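Long-range contacts in uncharacterized protein (Bombyx mori, PDB 5AZ0), which is an aldo-keto reductase, AKR2E5, which probably reduces carbonyl substrates with a nicotinamide cofactor, as its family does: residues Val6-Lys10 / Tyr268-Val273; Ser59-Asp63 / Lys88-Val94. All coordinates share one frame; numbering follows the deposited sequence.

From the N terminus the chain first runs through the small antiparallel pair of strands 8-10 and 16-18, then enters the parallel-stranded TIM barrel of the aldo-keto reductases. Contact 1 joins that beginning to residues 268-273, the link between helix 259-269 and strand 273-274 late in the barrel, and so closes a loop of 257 intervening residues. Contact 2 lies nested inside this loop; it closes a much shorter one of 24 residues, which holds strand 68-70, and pairs helix 51-64 with the end of helix 78-90 on the barrel's outside. The centres of the two contacts lie about 23 Å apart and the contacts do not touch.

Contact 1 of 2, residues Val6-Lys10 / Tyr268-Val273; sequences VPNFK and YQRGIV
Phe9 reaches from strand 8-10 to the turn that follows helix 259-269, and its ring carries most of the contact. The CA-CB bond already points toward the turn, and with CG set beside the backbone N and opposite the carbonyl carbon (chi1 -59°) the ring extends between Tyr268 and Val273. On one flank, Phe9 CD2 meets Val273 CG2 at 3.5 Å, the methyl lying at the ring edge near its plane. Next along the ring, Phe9 CE2 comes to 3.6 Å from Gly271 O, while the carbonyl carbon of Ile272 also sits at the edge. At the tip, Phe9 CZ touches Tyr268 CE1 at 3.7 Å, and CE1 of Phe9 approaches the same tyrosine atom. The two rings meet rim to rim, neither over the other's face, although their planes are nearly parallel (8°). Their centroids are 5.8 Å apart. Tyr268 also receives Pro7, whose CG packs 3.6 Å from Tyr268 OH and 3.8 Å from Tyr268 CE1.

Gly271 closes the helix in a Schellman motif, its N bonded to Tyr268 O, and its positive phi turns the chain toward Val273, which pairs with Val220 and Ala222 in the barrel. Pro7 and Phe9 are held by backbone bonds to Ala19 and Ile17 in the N-terminal hairpin. Phe291 meets the Tyr268 ring edge-to-face and also touches Pro7. With no hydrogen bond between the two segments, the hairpin meets the barrel here through shape and dispersion, and polar bonding is left to each segment's own neighbours.

Contact 2 of 2, residues Ser59-Asp63 / Lys88-Val94; sequences SYAID and KINEGVV
Lys88 NZ meets Asp63 and Ser59 where two neighbouring outer helices of the TIM barrel, 51-64 and 78-90, come together; Lys88, Asp63 and Glu91 form a salt-bridge network, which Ser59 joins by a hydrogen bond. Lys88 NZ is 2.6 Å from Asp63 OD1, which it reaches on the syn side, 30° out of the carboxylate plane. Lys88 NZ also donates to Ser59 OG at 2.7 Å, and more weakly to the backbone O of the same serine. Glu91 OE1, from the lysine's own segment, adds a weak bond at 3.2 Å from Lys88 NZ. Two carboxylates thus share one ammonium; Asp63 OD1 and Glu91 OE1 stand 4.5 Å apart, and the lysine charge between them probably offsets their repulsion.

Next to this polar group, Ile62 packs against the lysine chain and two valines. CB and CG of Lys88 lie against Ile62, and bends at chi2 and chi3 of Lys88 (-57° and -53°) carry CD and CE past Ser59 to put NZ between Ser59 and Asp63; Ile62 CD1 touches Lys88 CG at 3.9 Å. Ile62 CG2, opposite the backbone N in its own residue, faces the other segment and packs against CG1 of both Val93 and Val94. Val94 continues inward to Arg67 and Leu99, and Arg67 also bonds to the carbonyl O of Ile62, tying the helix to the loop that follows it.

What brings the valines here is the end of helix 78-90: Gly92, with positive phi, terminates it in a Schellman motif, and the chain then doubles back toward helix 51-64. Val93 arrives beside the salt bridge itself, its CG2 methyl 3.8 Å from Asp63 OD1.

Contact 1 of 2, residues Val6-Lys10 / Tyr268-Val273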
ATOM      1  N   VAL A   6      -4.750   9.193  14.503  1.00 39.22           N
ATOM      2  CA  VAL A   6      -5.097   8.775  13.162  1.00 32.04           C
ATOM      3  C   VAL A   6      -6.557   8.345  13.063  1.00 28.19           C
ATOM      4  O   VAL A   6      -6.973   7.407  13.648  1.00 31.17           O
ATOM      5  CB  VAL A   6      -4.146   7.696  12.672  1.00 32.52           C
ATOM      6  CG1 VAL A   6      -4.437   7.358  11.212  1.00 35.36           C
ATOM      7  CG2 VAL A   6      -2.699   8.175  12.749  1.00 33.60           C
ATOM      8  N   PRO A   7      -7.372   9.066  12.315  1.00 28.03           N
ATOM      9  CA  PRO A   7      -8.716   8.526  12.128  1.00 30.36           C
ATOM     10  C   PRO A   7      -8.768   7.233  11.215  1.00 26.44           C
ATOM     11  O   PRO A   7      -7.809   6.922  10.498  1.00 25.31           O
ATOM     12  CB  PRO A   7      -9.449   9.677  11.417  1.00 29.88           C
ATOM     13  CG  PRO A   7      -8.379  10.342  10.656  1.00 29.45           C
ATOM     14  CD  PRO A   7      -7.123  10.258  11.487  1.00 28.81           C
ATOM     15  N   ASN A   8      -9.900   6.555  11.308  1.00 26.07           N
ATOM     16  CA  ASN A   8     -10.182   5.308  10.629  1.00 28.54           C
ATOM     17  C   ASN A   8     -11.247   5.460   9.571  1.00 27.58           C
ATOM     18  O   ASN A   8     -12.186   6.176   9.794  1.00 28.87           O
ATOM     19  CB  ASN A   8     -10.602   4.221  11.612  1.00 27.00           C
ATOM     20  CG  ASN A   8      -9.517   3.920  12.677  1.00 29.65           C
ATOM     21  OD1 ASN A   8      -8.309   3.749  12.430  1.00 32.82           O
ATOM     22  ND2 ASN A   8      -9.948   3.944  13.862  1.00 33.79           N
ATOM     23  N   PHE A   9     -11.061   4.792   8.429  1.00 25.99           N
ATOM     24  CA  PHE A   9     -12.148   4.531   7.444  1.00 24.06           C
ATOM     25  C   PHE A   9     -12.772   3.192   7.708  1.00 25.12           C
ATOM     26  O   PHE A   9     -12.183   2.364   8.387  1.00 28.68           O
ATOM     27  CB  PHE A   9     -11.612   4.628   6.039  1.00 23.85           C
ATOM     28  CG  PHE A   9     -10.997   5.997   5.685  1.00 25.14           C
ATOM     29  CD1 PHE A   9     -11.546   7.181   6.128  1.00 28.76           C
ATOM     30  CD2 PHE A   9      -9.964   6.085   4.805  1.00 25.50           C
ATOM     31  CE1 PHE A   9     -11.005   8.403   5.746  1.00 31.33           C
ATOM     32  CE2 PHE A   9      -9.404   7.278   4.433  1.00 27.87           C
ATOM     33  CZ  PHE A   9      -9.940   8.440   4.876  1.00 32.47           C
ATOM     34  N   LYS A  10     -14.009   3.015   7.278  1.00 23.74           N
ATOM     35  CA  LYS A  10     -14.748   1.798   7.477  1.00 24.19           C
ATOM     36  C   LYS A  10     -14.633   0.941   6.205  1.00 22.44           C
ATOM     37  O   LYS A  10     -14.850   1.406   5.105  1.00 22.52           O
ATOM     38  CB  LYS A  10     -16.211   2.127   7.759  1.00 29.71           C
ATOM     39  CG  LYS A  10     -16.513   3.225   8.812  1.00 36.06           C
ATOM     40  CD  LYS A  10     -15.828   2.907  10.105  1.00 42.57           C
ATOM     41  CE  LYS A  10     -16.538   3.490  11.357  1.00 49.06           C
ATOM     42  NZ  LYS A  10     -16.389   2.450  12.470  1.00 50.49           N
ATOM     43  N   TYR A 268      -6.046  12.325   2.026  1.00 27.38           N
ATOM     44  CA  TYR A 268      -6.960  11.995   3.105  1.00 24.83           C
ATOM     45  C   TYR A 268      -8.309  12.557   2.807  1.00 28.03           C
ATOM     46  O   TYR A 268      -9.338  11.930   3.062  1.00 27.17           O
ATOM     47  CB  TYR A 268      -6.445  12.556   4.431  1.00 27.73           C
ATOM     48  CG  TYR A 268      -7.453  12.531   5.506  1.00 26.34           C
ATOM     49  CD1 TYR A 268      -7.901  11.355   6.010  1.00 28.07           C
ATOM     50  CD2 TYR A 268      -7.989  13.707   6.014  1.00 31.05           C
ATOM     51  CE1 TYR A 268      -8.864  11.303   7.003  1.00 27.72           C
ATOM     52  CE2 TYR A 268      -8.962  13.676   7.034  1.00 33.41           C
ATOM     53  CZ  TYR A 268      -9.408  12.456   7.529  1.00 33.92           C
ATOM     54  OH  TYR A 268     -10.422  12.393   8.528  1.00 31.20           O
ATOM     55  N   GLN A 269      -8.297  13.796   2.319  1.00 30.65           N
ATOM     56  CA  GLN A 269      -9.510  14.498   1.989  1.00 32.43           C
ATOM     57  C   GLN A 269     -10.242  13.908   0.749  1.00 30.34           C
ATOM     58  O   GLN A 269     -11.422  14.055   0.670  1.00 25.54           O
ATOM     59  CB  GLN A 269      -9.218  15.986   1.732  1.00 36.07           C
ATOM     60  CG  GLN A 269     -10.489  16.845   1.829  1.00 44.21           C
ATOM     61  CD  GLN A 269     -10.206  18.355   1.937  1.00 43.31           C
ATOM     62  OE1 GLN A 269      -9.432  18.803   2.788  1.00 42.74           O
ATOM     63  NE2 GLN A 269     -10.832  19.124   1.061  1.00 41.08           N
ATOM     64  N   ARG A 270      -9.530  13.233  -0.161  1.00 27.13           N
ATOM     65  CA  ARG A 270     -10.163  12.358  -1.163  1.00 28.98           C
ATOM     66  C   ARG A 270     -10.739  11.055  -0.600  1.00 29.41           C
ATOM     67  O   ARG A 270     -11.341  10.275  -1.360  1.00 26.08           O
ATOM     68  CB  ARG A 270      -9.214  12.041  -2.305  1.00 27.89           C
ATOM     69  CG  ARG A 270      -8.580  13.252  -2.975  1.00 25.57           C
ATOM     70  CD  ARG A 270      -7.795  12.848  -4.241  1.00 26.54           C
ATOM     71  NE  ARG A 270      -8.606  12.040  -5.174  1.00 25.82           N
ATOM     72  CZ  ARG A 270      -8.084  11.257  -6.113  1.00 24.69           C
ATOM     73  NH1 ARG A 270      -6.771  11.158  -6.270  1.00 25.39           N
ATOM     74  NH2 ARG A 270      -8.877  10.516  -6.863  1.00 25.82           N
ATOM     75  N   GLY A 271     -10.622  10.816   0.712  1.00 26.66           N
ATOM     76  CA  GLY A 271     -11.044   9.535   1.304  1.00 26.48           C
ATOM     77  C   GLY A 271     -10.099   8.361   0.995  1.00 24.30           C
ATOM     78  O   GLY A 271     -10.503   7.206   1.018  1.00 24.50           O
ATOM     79  N   ILE A 272      -8.841   8.667   0.738  1.00 23.39           N
ATOM     80  CA  ILE A 272      -7.841   7.692   0.377  1.00 21.45           C
ATOM     81  C   ILE A 272      -6.870   7.499   1.561  1.00 24.94           C
ATOM     82  O   ILE A 272      -6.415   8.487   2.130  1.00 24.02           O
ATOM     83  CB  ILE A 272      -7.062   8.188  -0.864  1.00 22.69           C
ATOM     84  CG1 ILE A 272      -8.037   8.224  -2.042  1.00 24.13           C
ATOM     85  CG2 ILE A 272      -5.917   7.261  -1.176  1.00 21.65           C
ATOM     86  CD1 ILE A 272      -7.479   8.792  -3.353  1.00 26.91           C
ATOM     87  N   VAL A 273      -6.583   6.212   1.888  1.00 22.85           N
ATOM     88  CA  VAL A 273      -5.653   5.802   2.906  1.00 22.51           C
ATOM     89  C   VAL A 273      -4.281   5.967   2.277  1.00 21.89           C
ATOM     90  O   VAL A 273      -4.114   5.589   1.153  1.00 22.66           O
ATOM     91  CB  VAL A 273      -5.873   4.305   3.311  1.00 23.48           C
ATOM     92  CG1 VAL A 273      -4.773   3.834   4.250  1.00 25.80           C
ATOM     93  CG2 VAL A 273      -7.293   4.050   3.877  1.00 23.02           C
TER

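Contact 2 of 2, residues Ser59-Asp63 / Lys88-Val94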
ATOM      1  N   SER A  59       9.022   1.424  15.824  1.00 30.04           N
ATOM      2  CA  SER A  59       8.794   1.413  17.267  1.00 28.59           C
ATOM      3  C   SER A  59       8.338   2.755  17.712  1.00 28.28           C
ATOM      4  O   SER A  59       7.345   2.921  18.459  1.00 34.38           O
ATOM      5  CB  SER A  59      10.124   0.991  18.031  1.00 34.91           C
ATOM      6  OG  SER A  59       9.896   1.110  19.437  1.00 38.70           O
ATOM      7  N   TYR A  60       9.048   3.775  17.245  1.00 33.06           N
ATOM      8  CA  TYR A  60       8.627   5.177  17.490  1.00 31.96           C
ATOM      9  C   TYR A  60       7.180   5.421  16.976  1.00 31.57           C
ATOM     10  O   TYR A  60       6.285   5.957  17.698  1.00 30.03           O
ATOM     11  CB  TYR A  60       9.687   6.141  16.809  1.00 34.75           C
ATOM     12  CG  TYR A  60       9.308   7.603  16.888  1.00 43.22           C
ATOM     13  CD1 TYR A  60       9.447   8.343  18.088  1.00 43.38           C
ATOM     14  CD2 TYR A  60       8.718   8.262  15.782  1.00 39.93           C
ATOM     15  CE1 TYR A  60       9.056   9.690  18.151  1.00 44.20           C
ATOM     16  CE2 TYR A  60       8.323   9.594  15.854  1.00 41.32           C
ATOM     17  CZ  TYR A  60       8.487  10.318  17.018  1.00 44.13           C
ATOM     18  OH  TYR A  60       8.098  11.660  17.006  1.00 42.60           O
ATOM     19  N   ALA A  61       6.919   4.976  15.727  1.00 33.40           N
ATOM     20  CA  ALA A  61       5.530   5.185  15.124  1.00 29.14           C
ATOM     21  C   ALA A  61       4.497   4.631  16.002  1.00 27.49           C
ATOM     22  O   ALA A  61       3.495   5.305  16.331  1.00 29.11           O
ATOM     23  CB  ALA A  61       5.436   4.566  13.742  1.00 32.11           C
ATOM     24  N   ILE A  62       4.736   3.401  16.480  1.00 27.52           N
ATOM     25  CA  ILE A  62       3.750   2.820  17.412  1.00 29.94           C
ATOM     26  C   ILE A  62       3.630   3.611  18.742  1.00 31.36           C
ATOM     27  O   ILE A  62       2.523   3.792  19.275  1.00 30.63           O
ATOM     28  CB  ILE A  62       4.074   1.315  17.634  1.00 31.91           C
ATOM     29  CG1 ILE A  62       3.878   0.538  16.310  1.00 31.18           C
ATOM     30  CG2 ILE A  62       3.187   0.716  18.695  1.00 34.13           C
ATOM     31  CD1 ILE A  62       4.538  -0.827  16.211  1.00 29.33           C
ATOM     32  N   ASP A  63       4.771   4.061  19.289  1.00 34.34           N
ATOM     33  CA  ASP A  63       4.769   4.886  20.544  1.00 36.01           C
ATOM     34  C   ASP A  63       3.975   6.111  20.321  1.00 35.06           C
ATOM     35  O   ASP A  63       3.143   6.419  21.154  1.00 34.72           O
ATOM     36  CB  ASP A  63       6.184   5.330  20.993  1.00 38.49           C
ATOM     37  CG  ASP A  63       7.066   4.166  21.438  1.00 36.21           C
ATOM     38  OD1 ASP A  63       6.534   3.186  21.955  1.00 40.25           O
ATOM     39  OD2 ASP A  63       8.275   4.185  21.226  1.00 38.03           O
ATOM     40  N   LYS A  88       6.388  -4.363  21.246  1.00 40.11           N
ATOM     41  CA  LYS A  88       5.554  -3.248  21.659  1.00 37.37           C
ATOM     42  C   LYS A  88       4.402  -3.762  22.476  1.00 36.07           C
ATOM     43  O   LYS A  88       3.876  -3.063  23.379  1.00 34.87           O
ATOM     44  CB  LYS A  88       5.030  -2.444  20.470  1.00 36.05           C
ATOM     45  CG  LYS A  88       6.132  -1.984  19.526  1.00 35.98           C
ATOM     46  CD  LYS A  88       7.230  -1.158  20.167  1.00 40.49           C
ATOM     47  CE  LYS A  88       6.724   0.035  20.957  1.00 42.02           C
ATOM     48  NZ  LYS A  88       7.859   1.018  21.206  1.00 42.34           N
ATOM     49  N   ILE A  89       3.966  -4.967  22.121  1.00 33.10           N
ATOM     50  CA  ILE A  89       2.945  -5.638  22.901  1.00 37.02           C
ATOM     51  C   ILE A  89       3.478  -5.992  24.319  1.00 40.03           C
ATOM     52  O   ILE A  89       2.740  -5.845  25.296  1.00 36.17           O
ATOM     53  CB  ILE A  89       2.437  -6.909  22.205  1.00 36.33           C
ATOM     54  CG1 ILE A  89       1.569  -6.515  20.980  1.00 34.78           C
ATOM     55  CG2 ILE A  89       1.641  -7.780  23.199  1.00 39.15           C
ATOM     56  CD1 ILE A  89       1.073  -7.649  20.098  1.00 35.61           C
ATOM     57  N   ASN A  90       4.715  -6.488  24.394  1.00 36.80           N
ATOM     58  CA  ASN A  90       5.338  -6.865  25.676  1.00 41.14           C
ATOM     59  C   ASN A  90       5.511  -5.611  26.542  1.00 40.19           C
ATOM     60  O   ASN A  90       5.173  -5.642  27.691  1.00 48.01           O
ATOM     61  CB  ASN A  90       6.701  -7.535  25.440  1.00 38.28           C
ATOM     62  CG  ASN A  90       6.576  -8.960  24.925  1.00 36.65           C
ATOM     63  OD1 ASN A  90       5.499  -9.565  24.924  1.00 41.61           O
ATOM     64  ND2 ASN A  90       7.668  -9.474  24.433  1.00 39.00           N
ATOM     65  N   GLU A  91       5.944  -4.506  25.945  1.00 41.82           N
ATOM     66  CA  GLU A  91       6.047  -3.207  26.628  1.00 41.58           C
ATOM     67  C   GLU A  91       4.710  -2.659  27.113  1.00 41.75           C
ATOM     68  O   GLU A  91       4.680  -1.718  27.879  1.00 45.66           O
ATOM     69  CB  GLU A  91       6.719  -2.161  25.736  1.00 41.14           C
ATOM     70  CG  GLU A  91       8.160  -2.476  25.332  1.00 43.30           C
ATOM     71  CD  GLU A  91       8.652  -1.595  24.182  1.00 48.71           C
ATOM     72  OE1 GLU A  91       8.039  -0.514  23.980  1.00 51.30           O
ATOM     73  OE2 GLU A  91       9.631  -1.968  23.492  1.00 46.59           O
ATOM     74  N   GLY A  92       3.585  -3.210  26.676  1.00 44.33           N
ATOM     75  CA  GLY A  92       2.266  -2.652  27.047  1.00 38.89           C
ATOM     76  C   GLY A  92       1.869  -1.392  26.270  1.00 37.40           C
ATOM     77  O   GLY A  92       0.839  -0.773  26.572  1.00 38.42           O
ATOM     78  N   VAL A  93       2.631  -1.054  25.233  1.00 37.55           N
ATOM     79  CA  VAL A  93       2.282   0.073  24.364  1.00 39.22           C
ATOM     80  C   VAL A  93       1.006  -0.195  23.577  1.00 36.95           C
ATOM     81  O   VAL A  93       0.140   0.657  23.508  1.00 33.48           O
ATOM     82  CB  VAL A  93       3.401   0.419  23.415  1.00 45.17           C
ATOM     83  CG1 VAL A  93       3.004   1.651  22.588  1.00 49.04           C
ATOM     84  CG2 VAL A  93       4.684   0.700  24.206  1.00 43.59           C
ATOM     85  N   VAL A  94       0.878  -1.397  23.017  1.00 35.56           N
ATOM     86  CA  VAL A  94      -0.396  -1.838  22.382  1.00 35.88           C
ATOM     87  C   VAL A  94      -0.737  -3.271  22.708  1.00 32.52           C
ATOM     88  O   VAL A  94       0.123  -4.027  23.157  1.00 37.55           O
ATOM     89  CB  VAL A  94      -0.269  -1.773  20.839  1.00 31.45           C
ATOM     90  CG1 VAL A  94      -0.261  -0.340  20.398  1.00 32.49           C
ATOM     91  CG2 VAL A  94       0.985  -2.467  20.329  1.00 30.39           C
TER